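Side-chain contact in HTLV-2 integrase catalytic core domain (Human T-cell leukemia virus 2, PDB 6QBT), which forms the magnesium-binding, RNase H-like catalytic part of an integrase that probably inserts reverse-transcribed viral DNA into host chromosomes: residues L126-D129 against N130-K134. Sequence-based numbering, arbitrary orientation.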
ATOM      1  N   LEU A 126      -1.904 -18.860  11.834  1.00 49.12           N
ATOM      2  CA  LEU A 126      -1.263 -17.828  10.980  1.00 49.21           C
ATOM      3  C   LEU A 126      -0.263 -16.919  11.705  1.00 46.90           C
ATOM      4  O   LEU A 126      -0.379 -16.728  12.902  1.00 48.73           O
ATOM      5  CB  LEU A 126      -2.337 -16.942  10.331  1.00 51.41           C
ATOM      6  CG  LEU A 126      -3.018 -17.575   9.104  1.00 53.99           C
ATOM      7  CD1 LEU A 126      -4.432 -17.032   8.899  1.00 53.51           C
ATOM      8  CD2 LEU A 126      -2.160 -17.395   7.848  1.00 53.18           C
ATOM      9  N   PRO A 127       0.693 -16.316  10.969  1.00 44.44           N
ATOM     10  CA  PRO A 127       1.763 -15.536  11.623  1.00 43.47           C
ATOM     11  C   PRO A 127       1.280 -14.298  12.399  1.00 44.74           C
ATOM     12  O   PRO A 127       0.250 -13.719  12.050  1.00 47.20           O
ATOM     13  CB  PRO A 127       2.651 -15.080  10.446  1.00 42.56           C
ATOM     14  CG  PRO A 127       2.259 -15.921   9.283  1.00 41.90           C
ATOM     15  CD  PRO A 127       0.820 -16.281   9.498  1.00 43.30           C
ATOM     16  N   LEU A 128       2.039 -13.901  13.422  1.00 41.77           N
ATOM     17  CA  LEU A 128       1.825 -12.642  14.163  1.00 40.40           C
ATOM     18  C   LEU A 128       1.627 -11.392  13.286  1.00 39.72           C
ATOM     19  O   LEU A 128       0.784 -10.541  13.577  1.00 39.08           O
ATOM     20  CB  LEU A 128       3.016 -12.404  15.105  1.00 40.34           C
ATOM     21  CG  LEU A 128       3.067 -11.111  15.929  1.00 39.88           C
ATOM     22  CD1 LEU A 128       1.791 -10.992  16.750  1.00 40.16           C
ATOM     23  CD2 LEU A 128       4.300 -11.056  16.832  1.00 40.64           C
ATOM     24  N   ASP A 129       2.421 -11.270  12.232  1.00 40.99           N
ATOM     25  CA  ASP A 129       2.322 -10.120  11.323  1.00 43.35           C
ATOM     26  C   ASP A 129       0.956  -9.925  10.709  1.00 38.87           C
ATOM     27  O   ASP A 129       0.508  -8.814  10.621  1.00 36.59           O
ATOM     28  CB  ASP A 129       3.381 -10.172  10.219  1.00 47.64           C
ATOM     29  CG  ASP A 129       4.617  -9.370  10.580  1.00 55.22           C
ATOM     30  OD1 ASP A 129       4.490  -8.150  10.885  1.00 63.07           O
ATOM     31  OD2 ASP A 129       5.711  -9.959  10.577  1.00 58.86           O
ATOM     32  N   ASN A 130       0.305 -11.015  10.305  1.00 38.52           N
ATOM     33  CA  ASN A 130      -1.078 -10.960   9.842  1.00 35.92           C
ATOM     34  C   ASN A 130      -2.024 -10.345  10.891  1.00 34.26           C
ATOM     35  O   ASN A 130      -2.871  -9.530  10.543  1.00 35.45           O
ATOM     36  CB  ASN A 130      -1.605 -12.339   9.479  1.00 35.84           C
ATOM     37  CG  ASN A 130      -0.846 -12.983   8.340  1.00 36.70           C
ATOM     38  OD1 ASN A 130       0.379 -12.843   8.250  1.00 36.45           O
ATOM     39  ND2 ASN A 130      -1.565 -13.729   7.486  1.00 31.69           N
ATOM     40  N   ALA A 131      -1.887 -10.738  12.151  1.00 32.83           N
ATOM     41  CA  ALA A 131      -2.805 -10.284  13.203  1.00 34.68           C
ATOM     42  C   ALA A 131      -2.623  -8.798  13.491  1.00 36.28           C
ATOM     43  O   ALA A 131      -3.607  -8.076  13.669  1.00 37.76           O
ATOM     44  CB  ALA A 131      -2.616 -11.110  14.466  1.00 36.59           C
ATOM     45  N   ILE A 132      -1.362  -8.364  13.487  1.00 36.33           N
ATOM     46  CA  ILE A 132      -0.966  -6.971  13.654  1.00 37.59           C
ATOM     47  C   ILE A 132      -1.598  -6.186  12.521  1.00 37.90           C
ATOM     48  O   ILE A 132      -2.223  -5.154  12.750  1.00 35.22           O
ATOM     49  CB  ILE A 132       0.589  -6.818  13.546  1.00 41.90           C
ATOM     50  CG1 ILE A 132       1.330  -7.572  14.683  1.00 45.84           C
ATOM     51  CG2 ILE A 132       1.037  -5.358  13.454  1.00 41.14           C
ATOM     52  CD1 ILE A 132       1.466  -6.809  15.980  1.00 47.13           C
ATOM     53  N   ASN A 133      -1.445  -6.684  11.290  1.00 37.39           N
ATOM     54  CA  ASN A 133      -1.935  -5.951  10.115  1.00 34.90           C
ATOM     55  C   ASN A 133      -3.457  -5.767  10.189  1.00 34.43           C
ATOM     56  O   ASN A 133      -3.984  -4.653  10.041  1.00 36.13           O
ATOM     57  CB  ASN A 133      -1.544  -6.654   8.816  1.00 32.14           C
ATOM     58  CG  ASN A 133      -1.569  -5.727   7.640  1.00 32.65           C
ATOM     59  OD1 ASN A 133      -1.017  -4.636   7.689  1.00 35.41           O
ATOM     60  ND2 ASN A 133      -2.237  -6.123   6.591  1.00 31.56           N
ATOM     61  N   LYS A 134      -4.153  -6.854  10.464  1.00 32.56           N
ATOM     62  CA  LYS A 134      -5.599  -6.813  10.533  1.00 32.68           C
ATOM     63  C   LYS A 134      -6.065  -5.973  11.729  1.00 33.15           C
ATOM     64  O   LYS A 134      -7.031  -5.240  11.617  1.00 32.24           O
ATOM     65  CB  LYS A 134      -6.161  -8.211  10.577  1.00 31.15           C
ATOM     66  CG  LYS A 134      -5.921  -8.957   9.282  1.00 30.44           C
ATOM     67  CD  LYS A 134      -6.535 -10.341   9.357  1.00 31.39           C
ATOM     68  CE  LYS A 134      -5.785 -11.249  10.324  1.00 32.33           C
ATOM     69  NZ  LYS A 134      -6.204 -12.653  10.150  1.00 32.11           N
TER
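Leu126 meets Asn130 where the chain enters helix 128-142 of the RNase H-like integrase core, and the contact spans the first turn of the helix, with Pro127 in the N-cap position. The Leu126 methyl CD2 lies 3.7 Å from Asn130 ND2, the two side chains crossing at about a right angle; an apolar side chain suits this place, since it also packs on Cys48 of a second subunit. At the N-cap the backbone N-H is not needed for an i to i+4 helix bond, so proline, which has none, costs nothing there. CB, CG and CD of its ring lie alongside Asn130 OD1, CD nearest at 3.7 Å, because Asn130 CG is anti to its own carbonyl carbon, which turns the amide back toward the proline. The Pro127 carbonyl O accepts a weak, bent bond from Asn130 N (122°). Leu128 begins the helix on its buried side: CG extends anti to the backbone N (chi1 176°), bringing CD1 to 4.0 Å from Ile132 CG1, one turn on. Both residues reach Cys41 of strand 37-42, while Ala131, small enough for close approach, rests on helix 104-122. Leu128 O takes a nearly straight bond from Ile132 N and a weak one from Ala131 N. Asp129 is exposed, and its negative charge probably interacts favourably with the positive end of the helix dipole; its carbonyl O accepts Asn133 N at 3.0 Å, the donor tilted 24° from the carbonyl plane.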